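Phosphate-binding protein (Xanthomonas axonopodis pv. citri, PDB 5UB3) probably serves as a periplasmic ligand-binding receptor of the phosphonate-binding type, paired with a diguanylate cyclase for sensing in the periplasm. Local coordinates at residues Asp187-His191 and Met192-Phe196; Thr218-Pro222 and Ala223-Arg227; Leu257-Thr260 and Ser261-Arg264; Ala270-Gln273 and Arg274-His278. All coordinates share one frame; numbering follows the deposited sequence.

Interaction 1 of 4, residues Asp187-His191 and Met192-Phe196; sequences DDERH and MPPVF
The carboxylate arm of Glu189 and the pyrrolidine ring of Pro194 cross at about a right angle, on a surface turn that begins with an Asx turn at Asp188 and leads into the short helix 194-197. The Glu189 chain runs extended beyond CG, and its CD and OE1 both lie against the ring carbon CG of Pro194, OE1 at 3.6 Å. CG of Glu189 stands anti to its own carbonyl carbon (chi1 -58°), which brings the arm across the proline ring. Asp188 O is a doubly used acceptor: it receives the N-H of His191 and, from across the turn, the N-H of Met192 at 2.9 Å (163° at the hydrogen). The Asp188 carboxylate also works twice: OD1 accepts from the backbone N of Arg190 on the anti side, 3.1 Å away, and OD2 forms a salt bridge with Arg190 NH2. The buried Met192 side chain touches Ala168 of helix 164-172 and Trp186 of helix 183-186, so the turn is packed against both helices. Pro193 is the N-cap residue of helix 194-197, and its ring atom CD sits 3.5 Å from His191 O.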
# COMPACT_ATOMS: atom_id res chain seq x y z
N ASP A 187 -7.23 7.19 11.71
CA ASP A 187 -8.63 7.18 12.16
C ASP A 187 -9.20 5.78 12.20
O ASP A 187 -10.39 5.59 12.47
CB ASP A 187 -9.47 8.11 11.24
CG ASP A 187 -9.18 9.59 11.50
OD1 ASP A 187 -8.99 9.97 12.66
OD2 ASP A 187 -9.07 10.35 10.54
N ASP A 188 -8.36 4.79 11.92
CA ASP A 188 -8.75 3.43 11.99
C ASP A 188 -8.29 2.86 13.31
O ASP A 188 -7.12 2.58 13.48
CB ASP A 188 -8.10 2.67 10.85
CG ASP A 188 -8.60 1.29 10.72
OD1 ASP A 188 -8.95 0.68 11.76
OD2 ASP A 188 -8.66 0.82 9.57
N GLU A 189 -9.24 2.56 14.19
CA GLU A 189 -8.90 2.13 15.54
C GLU A 189 -8.18 0.77 15.69
O GLU A 189 -7.60 0.55 16.74
CB GLU A 189 -10.14 2.20 16.42
CG GLU A 189 -10.75 3.61 16.45
CD GLU A 189 -11.89 3.72 17.43
OE1 GLU A 189 -12.04 2.77 18.21
OE2 GLU A 189 -12.61 4.74 17.39
N ARG A 190 -8.19 -0.12 14.70
CA ARG A 190 -7.37 -1.35 14.78
C ARG A 190 -5.89 -1.03 14.62
O ARG A 190 -5.04 -1.70 15.20
CB ARG A 190 -7.75 -2.37 13.72
CG ARG A 190 -8.99 -3.21 14.06
CD ARG A 190 -9.58 -3.81 12.80
NE ARG A 190 -9.67 -2.75 11.78
CZ ARG A 190 -9.63 -2.92 10.46
NH1 ARG A 190 -9.53 -4.12 9.90
NH2 ARG A 190 -9.70 -1.85 9.68
N HIS A 191 -5.59 0.01 13.84
CA HIS A 191 -4.22 0.45 13.59
C HIS A 191 -3.76 1.51 14.58
O HIS A 191 -2.62 1.49 14.98
CB HIS A 191 -4.11 0.98 12.14
CG HIS A 191 -4.51 -0.04 11.12
ND1 HIS A 191 -5.30 0.26 10.03
CD2 HIS A 191 -4.26 -1.36 11.05
CE1 HIS A 191 -5.47 -0.83 9.31
NE2 HIS A 191 -4.86 -1.83 9.91
N MET A 192 -4.64 2.43 14.95
CA MET A 192 -4.30 3.51 15.87
C MET A 192 -5.32 3.53 17.02
O MET A 192 -6.24 4.35 16.99
CB MET A 192 -4.25 4.83 15.12
CG MET A 192 -4.15 6.09 15.98
SD MET A 192 -2.59 6.35 16.86
CE MET A 192 -1.46 6.12 15.49
N PRO A 193 -5.14 2.65 18.03
CA PRO A 193 -6.02 2.59 19.21
C PRO A 193 -6.17 3.93 19.88
O PRO A 193 -5.20 4.65 20.06
CB PRO A 193 -5.35 1.59 20.18
CG PRO A 193 -4.30 0.92 19.39
CD PRO A 193 -3.96 1.78 18.22
N PRO A 194 -7.41 4.32 20.17
CA PRO A 194 -7.66 5.56 20.88
C PRO A 194 -6.75 5.77 22.10
O PRO A 194 -6.20 6.85 22.25
CB PRO A 194 -9.13 5.44 21.26
CG PRO A 194 -9.70 4.69 20.10
CD PRO A 194 -8.66 3.69 19.69
N VAL A 195 -6.57 4.74 22.93
CA VAL A 195 -5.67 4.81 24.09
C VAL A 195 -4.27 5.30 23.71
O VAL A 195 -3.67 6.01 24.48
CB VAL A 195 -5.60 3.46 24.87
CG1 VAL A 195 -5.02 2.32 24.04
CG2 VAL A 195 -4.79 3.59 26.14
N PHE A 196 -3.75 4.94 22.53
CA PHE A 196 -2.48 5.45 22.05
C PHE A 196 -2.60 6.80 21.40
O PHE A 196 -1.78 7.66 21.66
CB PHE A 196 -1.70 4.51 21.06
CG PHE A 196 -1.40 3.13 21.60
CD1 PHE A 196 -1.37 2.85 22.97
CD2 PHE A 196 -1.11 2.11 20.70
CE1 PHE A 196 -1.11 1.56 23.40
CE2 PHE A 196 -0.84 0.82 21.13
CZ PHE A 196 -0.84 0.55 22.48

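Interaction 2 of 4, residues Thr218-Pro222 and Ala223-Arg227; sequences TGMDP and AVEQR
Met220 SD rests on the backbone side of Glu225, 3.5 Å from its CA and 3.6 Å from its CB. The methionine is extended through chi2, with CG anti to the backbone N (chi1 174°), and this carries the sulfur forward over the first turn of the helix. One bond back along the chain, Met220 CG meets Val224 CB at 4.1 Å, the two side chains crossing at about a right angle. Val224 also turns CG2 to the carboxylate of Asp221, where OD2 approaches to 3.4 Å. These contacts gather around the start of helix 222-235, for which Asp221 is the N-cap residue. Its carbonyl opens the helical bonding: Glu225 N reaches Asp221 O at 2.9 Å and 172°, almost straight down the carbonyl direction, while Val224 N makes a weak bond to the same oxygen. One residue on, Gln226 N binds Pro222 O at 3.0 Å from above the carbonyl plane. Farther out, the carboxylate of Glu225 is held by His80 through OE1 and by Arg229 through OE2. Met220 lies against Asp61 and Val224 against Met32, while Arg227 is tied to Glu34 by a salt bridge and to the carbonyl of Arg31.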
# COMPACT_ATOMS: atom_id res chain seq x y z
N THR A 218 1.83 -8.07 -16.76
CA THR A 218 2.47 -8.03 -18.07
C THR A 218 2.09 -9.26 -18.83
O THR A 218 2.16 -10.41 -18.31
CB THR A 218 3.97 -8.06 -17.89
OG1 THR A 218 4.38 -6.95 -17.09
CG2 THR A 218 4.73 -8.08 -19.29
N GLY A 219 1.67 -9.05 -20.06
CA GLY A 219 1.27 -10.17 -20.91
C GLY A 219 -0.10 -10.81 -20.72
O GLY A 219 -0.45 -11.76 -21.47
N MET A 220 -0.92 -10.32 -19.79
CA MET A 220 -2.33 -10.77 -19.75
C MET A 220 -2.92 -10.59 -21.14
O MET A 220 -2.67 -9.62 -21.82
CB MET A 220 -3.13 -9.94 -18.77
CG MET A 220 -4.61 -10.23 -18.78
SD MET A 220 -5.39 -9.19 -17.55
CE MET A 220 -5.19 -10.28 -16.17
N ASP A 221 -3.71 -11.54 -21.54
CA ASP A 221 -4.39 -11.51 -22.82
C ASP A 221 -5.27 -10.22 -22.91
O ASP A 221 -6.05 -9.93 -22.01
CB ASP A 221 -5.19 -12.79 -22.93
CG ASP A 221 -6.21 -12.76 -24.05
OD1 ASP A 221 -5.94 -12.18 -25.10
OD2 ASP A 221 -7.29 -13.34 -23.86
N PRO A 222 -5.10 -9.42 -23.98
CA PRO A 222 -5.77 -8.14 -24.00
C PRO A 222 -7.28 -8.23 -23.87
O PRO A 222 -7.89 -7.27 -23.39
CB PRO A 222 -5.42 -7.58 -25.40
CG PRO A 222 -4.10 -8.16 -25.67
CD PRO A 222 -4.16 -9.54 -25.11
N ALA A 223 -7.89 -9.33 -24.31
CA ALA A 223 -9.37 -9.51 -24.15
C ALA A 223 -9.77 -9.78 -22.67
O ALA A 223 -10.80 -9.34 -22.16
CB ALA A 223 -9.88 -10.62 -25.04
N VAL A 224 -8.90 -10.46 -21.97
CA VAL A 224 -9.12 -10.72 -20.54
C VAL A 224 -8.98 -9.41 -19.81
O VAL A 224 -9.82 -9.08 -19.00
CB VAL A 224 -8.17 -11.81 -20.01
CG1 VAL A 224 -8.29 -12.01 -18.51
CG2 VAL A 224 -8.48 -13.13 -20.70
N GLU A 225 -7.93 -8.68 -20.14
CA GLU A 225 -7.70 -7.39 -19.54
C GLU A 225 -8.90 -6.45 -19.73
O GLU A 225 -9.38 -5.84 -18.79
CB GLU A 225 -6.41 -6.76 -20.04
CG GLU A 225 -6.24 -5.37 -19.45
CD GLU A 225 -4.88 -4.77 -19.63
OE1 GLU A 225 -3.90 -5.45 -19.88
OE2 GLU A 225 -4.79 -3.57 -19.56
N GLN A 226 -9.38 -6.37 -20.96
CA GLN A 226 -10.44 -5.46 -21.31
C GLN A 226 -11.74 -5.79 -20.59
O GLN A 226 -12.47 -4.91 -20.11
CB GLN A 226 -10.57 -5.44 -22.85
CG GLN A 226 -11.82 -4.79 -23.42
CD GLN A 226 -11.80 -4.91 -24.95
OE1 GLN A 226 -12.05 -6.00 -25.51
NE2 GLN A 226 -11.44 -3.82 -25.62
N ARG A 227 -12.00 -7.09 -20.47
CA ARG A 227 -13.24 -7.56 -19.90
C ARG A 227 -13.17 -7.43 -18.38
O ARG A 227 -14.14 -7.05 -17.76
CB ARG A 227 -13.45 -9.03 -20.28
CG ARG A 227 -14.67 -9.67 -19.66
CD ARG A 227 -15.98 -9.06 -20.19
NE ARG A 227 -17.10 -9.52 -19.36
CZ ARG A 227 -18.28 -8.90 -19.21
NH1 ARG A 227 -18.54 -7.74 -19.84
NH2 ARG A 227 -19.21 -9.44 -18.41

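Interaction 3 of 4, residues Leu257-Thr260 and Ser261-Arg264; sequences LDPT and SRRR
Asp258 and Ser261 exchange hydrogen bonds in a capping box at the start of helix 259-277. Ser261 N gives its hydrogen to Asp258 OD1 at 3.0 Å and 172°, met nearly along the C-O axis, and Asp258 N returns a bond to Ser261 OG at 2.9 Å. Both side chains take the position between backbone N and carbonyl carbon (chi1 66° for Asp258, 51° for Ser261), which turns each polar tip back to the partner's main chain. Ser261 OG has a further partner in a water 2.7 Å away, which also lies within weak bonding reach of Asp258 OD2. The box thus satisfies the N-H of the N-cap residue and that of the residue three further on, and the remaining turn is met by ordinary helical bonds: Asp258 O accepts from Arg262 N, Pro259 O from Arg263 N and Thr260 O from Arg264 N. Leu257 O is served by a second water, which donates to it and accepts weakly from Arg262 NH2. The extended Arg262 lays one guanidinium face over the Leu257-Asp258 peptide. The Arg264 guanidinium has its partner outside, in a salt bridge with Asp92, while Leu257 and Ser261 lie against Met84 of strand 79-87. Arg263, bent at chi3, folds back over the first turn, so that Pro259 O lies 3.3 Å above the centre of its guanidinium plane. From there Arg263 NH2 donates to Thr260 OG1 at 3.1 Å, the hydroxyl oxygen tilted out of that plane.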
# COMPACT_ATOMS: atom_id res chain seq x y z
N LEU A 257 -8.13 4.89 -15.73
CA LEU A 257 -6.99 5.72 -15.69
C LEU A 257 -7.24 6.87 -16.65
O LEU A 257 -7.99 6.73 -17.63
CB LEU A 257 -5.73 4.99 -16.07
CG LEU A 257 -5.19 4.30 -14.78
CD1 LEU A 257 -5.71 2.90 -14.66
CD2 LEU A 257 -3.70 4.31 -14.73
N ASP A 258 -6.59 7.96 -16.35
CA ASP A 258 -6.77 9.20 -17.09
C ASP A 258 -5.46 9.98 -16.99
O ASP A 258 -4.49 9.50 -16.34
CB ASP A 258 -8.04 9.94 -16.63
CG ASP A 258 -7.98 10.45 -15.20
OD1 ASP A 258 -6.92 10.93 -14.78
OD2 ASP A 258 -9.03 10.41 -14.53
N PRO A 259 -5.36 11.12 -17.69
CA PRO A 259 -4.02 11.68 -17.74
C PRO A 259 -3.56 12.11 -16.34
O PRO A 259 -2.36 12.00 -16.05
CB PRO A 259 -4.16 12.83 -18.74
CG PRO A 259 -5.26 12.37 -19.62
CD PRO A 259 -6.25 11.83 -18.63
N THR A 260 -4.46 12.52 -15.48
CA THR A 260 -4.08 12.92 -14.12
C THR A 260 -3.54 11.75 -13.30
O THR A 260 -2.46 11.82 -12.74
CB THR A 260 -5.26 13.58 -13.43
OG1 THR A 260 -5.59 14.77 -14.16
CG2 THR A 260 -4.96 13.95 -11.98
N SER A 261 -4.33 10.70 -13.21
CA SER A 261 -3.92 9.54 -12.43
C SER A 261 -2.65 8.96 -12.99
O SER A 261 -1.75 8.53 -12.24
CB SER A 261 -5.04 8.49 -12.37
OG SER A 261 -5.58 8.12 -13.64
N ARG A 262 -2.52 8.97 -14.32
CA ARG A 262 -1.24 8.52 -14.92
C ARG A 262 -0.04 9.36 -14.50
O ARG A 262 1.02 8.82 -14.24
CB ARG A 262 -1.28 8.51 -16.46
CG ARG A 262 -2.17 7.42 -16.99
CD ARG A 262 -2.38 7.56 -18.49
NE ARG A 262 -3.32 6.50 -18.92
CZ ARG A 262 -4.51 6.65 -19.53
NH1 ARG A 262 -4.97 7.86 -19.85
NH2 ARG A 262 -5.21 5.55 -19.88
N ARG A 263 -0.22 10.67 -14.52
CA ARG A 263 0.81 11.63 -14.10
C ARG A 263 1.10 11.42 -12.62
O ARG A 263 2.24 11.38 -12.23
CB ARG A 263 0.37 13.06 -14.32
CG ARG A 263 0.42 13.52 -15.79
CD ARG A 263 -0.03 15.01 -16.01
NE ARG A 263 -1.48 15.25 -15.88
CZ ARG A 263 -2.39 15.34 -16.88
NH1 ARG A 263 -2.06 15.25 -18.20
NH2 ARG A 263 -3.70 15.52 -16.56
N ARG A 264 0.07 11.21 -11.83
CA ARG A 264 0.30 11.04 -10.40
C ARG A 264 0.99 9.74 -10.12
O ARG A 264 1.85 9.68 -9.22
CB ARG A 264 -0.98 11.18 -9.60
CG ARG A 264 -1.55 12.60 -9.70
CD ARG A 264 -2.83 12.70 -8.93
NE ARG A 264 -2.59 12.84 -7.50
CZ ARG A 264 -3.51 12.64 -6.57
NH1 ARG A 264 -4.71 12.22 -6.91
NH2 ARG A 264 -3.18 12.77 -5.28
O HOH W 1 -8.29 5.09 -19.44
O HOH W 2 -8.18 8.13 -12.84

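Interaction 4 of 4, residues Ala270-Gln273 and Arg274-His278; sequences AGVQ and RVRDH
Arg274 N donates to Ala270 O at 2.9 Å, while the side chain, extended from CG to NE, leads off to touch Leu135 and Arg136 of helix 124-136. Val275 comes next. Its N binds Gly271 O at 3.0 Å, and its CG2 lies 3.4 Å from that same oxygen; the buried isopropyl group touches Met131 and Leu132. This is the C-terminal end of the long helix 259-277, packed on helices 67-75 and 124-136, with successive i to i+4 bonds keeping the backbone regular. Arg276 N continues the series to Val272 O at 2.9 Å. With chi1 at -75°, CG of Arg276 lies beside the backbone N, and the extended chi2 then sets CD 4.1 Å from Val272 CG1, the two chains slanting across each other. A bend at chi3 redirects the guanidinium, whose main polar partner is outside the turn: NH1 bonds to Gln75, while Val272 packs on Leu72 of helix 67-75, the helix that also carries Gln75. Asp277 N closes on Gln273 O at 2.7 Å, and its CB lies 3.3 Å from Gln273 O. At His278 the chain leaves helical geometry, although its N still bonds to Arg274 O.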
# COMPACT_ATOMS: atom_id res chain seq x y z
N ALA A 270 8.41 7.64 -9.80
CA ALA A 270 9.75 8.28 -9.72
C ALA A 270 10.22 8.34 -8.26
O ALA A 270 11.35 8.02 -7.95
CB ALA A 270 9.72 9.67 -10.30
N GLY A 271 9.32 8.67 -7.37
CA GLY A 271 9.66 8.77 -5.97
C GLY A 271 10.02 7.46 -5.35
O GLY A 271 10.96 7.36 -4.58
N VAL A 272 9.25 6.43 -5.67
CA VAL A 272 9.55 5.06 -5.26
C VAL A 272 10.88 4.64 -5.81
O VAL A 272 11.64 4.02 -5.09
CB VAL A 272 8.43 4.08 -5.72
CG1 VAL A 272 8.86 2.62 -5.61
CG2 VAL A 272 7.16 4.36 -4.91
N GLN A 273 11.16 4.94 -7.10
CA GLN A 273 12.42 4.51 -7.70
C GLN A 273 13.55 5.17 -6.94
O GLN A 273 14.57 4.58 -6.70
CB GLN A 273 12.53 4.90 -9.20
CG GLN A 273 13.79 4.40 -9.88
CD GLN A 273 13.85 2.88 -9.87
OE1 GLN A 273 14.66 2.25 -9.15
NE2 GLN A 273 12.93 2.30 -10.57
N ARG A 274 13.36 6.42 -6.59
CA ARG A 274 14.40 7.15 -5.86
C ARG A 274 14.65 6.53 -4.51
O ARG A 274 15.82 6.40 -4.07
CB ARG A 274 13.96 8.58 -5.69
CG ARG A 274 14.98 9.45 -5.00
CD ARG A 274 14.39 10.83 -4.79
NE ARG A 274 15.35 11.72 -4.18
CZ ARG A 274 15.13 13.01 -3.90
NH1 ARG A 274 13.96 13.61 -4.16
NH2 ARG A 274 16.09 13.68 -3.36
N VAL A 275 13.57 6.14 -3.82
CA VAL A 275 13.72 5.44 -2.55
C VAL A 275 14.52 4.14 -2.76
O VAL A 275 15.46 3.79 -2.02
CB VAL A 275 12.35 5.14 -1.90
CG1 VAL A 275 12.53 4.19 -0.70
CG2 VAL A 275 11.70 6.42 -1.44
N ARG A 276 14.13 3.43 -3.81
CA ARG A 276 14.78 2.17 -4.11
C ARG A 276 16.26 2.36 -4.47
O ARG A 276 17.10 1.57 -4.07
CB ARG A 276 14.07 1.51 -5.22
CG ARG A 276 12.77 0.89 -4.77
CD ARG A 276 12.17 0.20 -5.95
NE ARG A 276 12.95 -1.01 -6.25
CZ ARG A 276 13.03 -1.57 -7.45
NH1 ARG A 276 12.35 -1.08 -8.49
NH2 ARG A 276 13.78 -2.66 -7.60
N ASP A 277 16.54 3.40 -5.23
CA ASP A 277 17.90 3.70 -5.66
C ASP A 277 18.76 4.12 -4.45
O ASP A 277 19.93 3.77 -4.40
CB ASP A 277 17.87 4.72 -6.79
CG ASP A 277 17.39 4.12 -8.08
OD1 ASP A 277 17.34 2.86 -8.18
OD2 ASP A 277 17.07 4.87 -9.02
N HIS A 278 18.18 4.75 -3.43
CA HIS A 278 18.97 5.38 -2.35
C HIS A 278 18.70 4.73 -1.00
O HIS A 278 18.64 5.41 0.01
CB HIS A 278 18.77 6.93 -2.37
CG HIS A 278 19.08 7.56 -3.72
ND1 HIS A 278 20.38 7.84 -4.13
CD2 HIS A 278 18.28 7.90 -4.77
CE1 HIS A 278 20.35 8.35 -5.35
NE2 HIS A 278 19.10 8.39 -5.76

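From the N terminus the four contacts follow in series, none nested or crossed, and each is local; the first three lie where a helix begins and the fourth where one ends. Interaction 1 links helix 183-186 to helix 194-197, beside helix 164-172. Interaction 2 comes after strand 209-217 and starts helix 222-235; its centre is about 40 Å from that of interaction 1, on opposite sides of the chain's centre. Interaction 3 follows strand 251-255 and starts helix 259-277 against strand 79-87, about 8 Å from interaction 2 at the nearest atoms. Interaction 4 ends that same helix against helices 67-75 and 124-136, its centre about 20 Å from that of interaction 3.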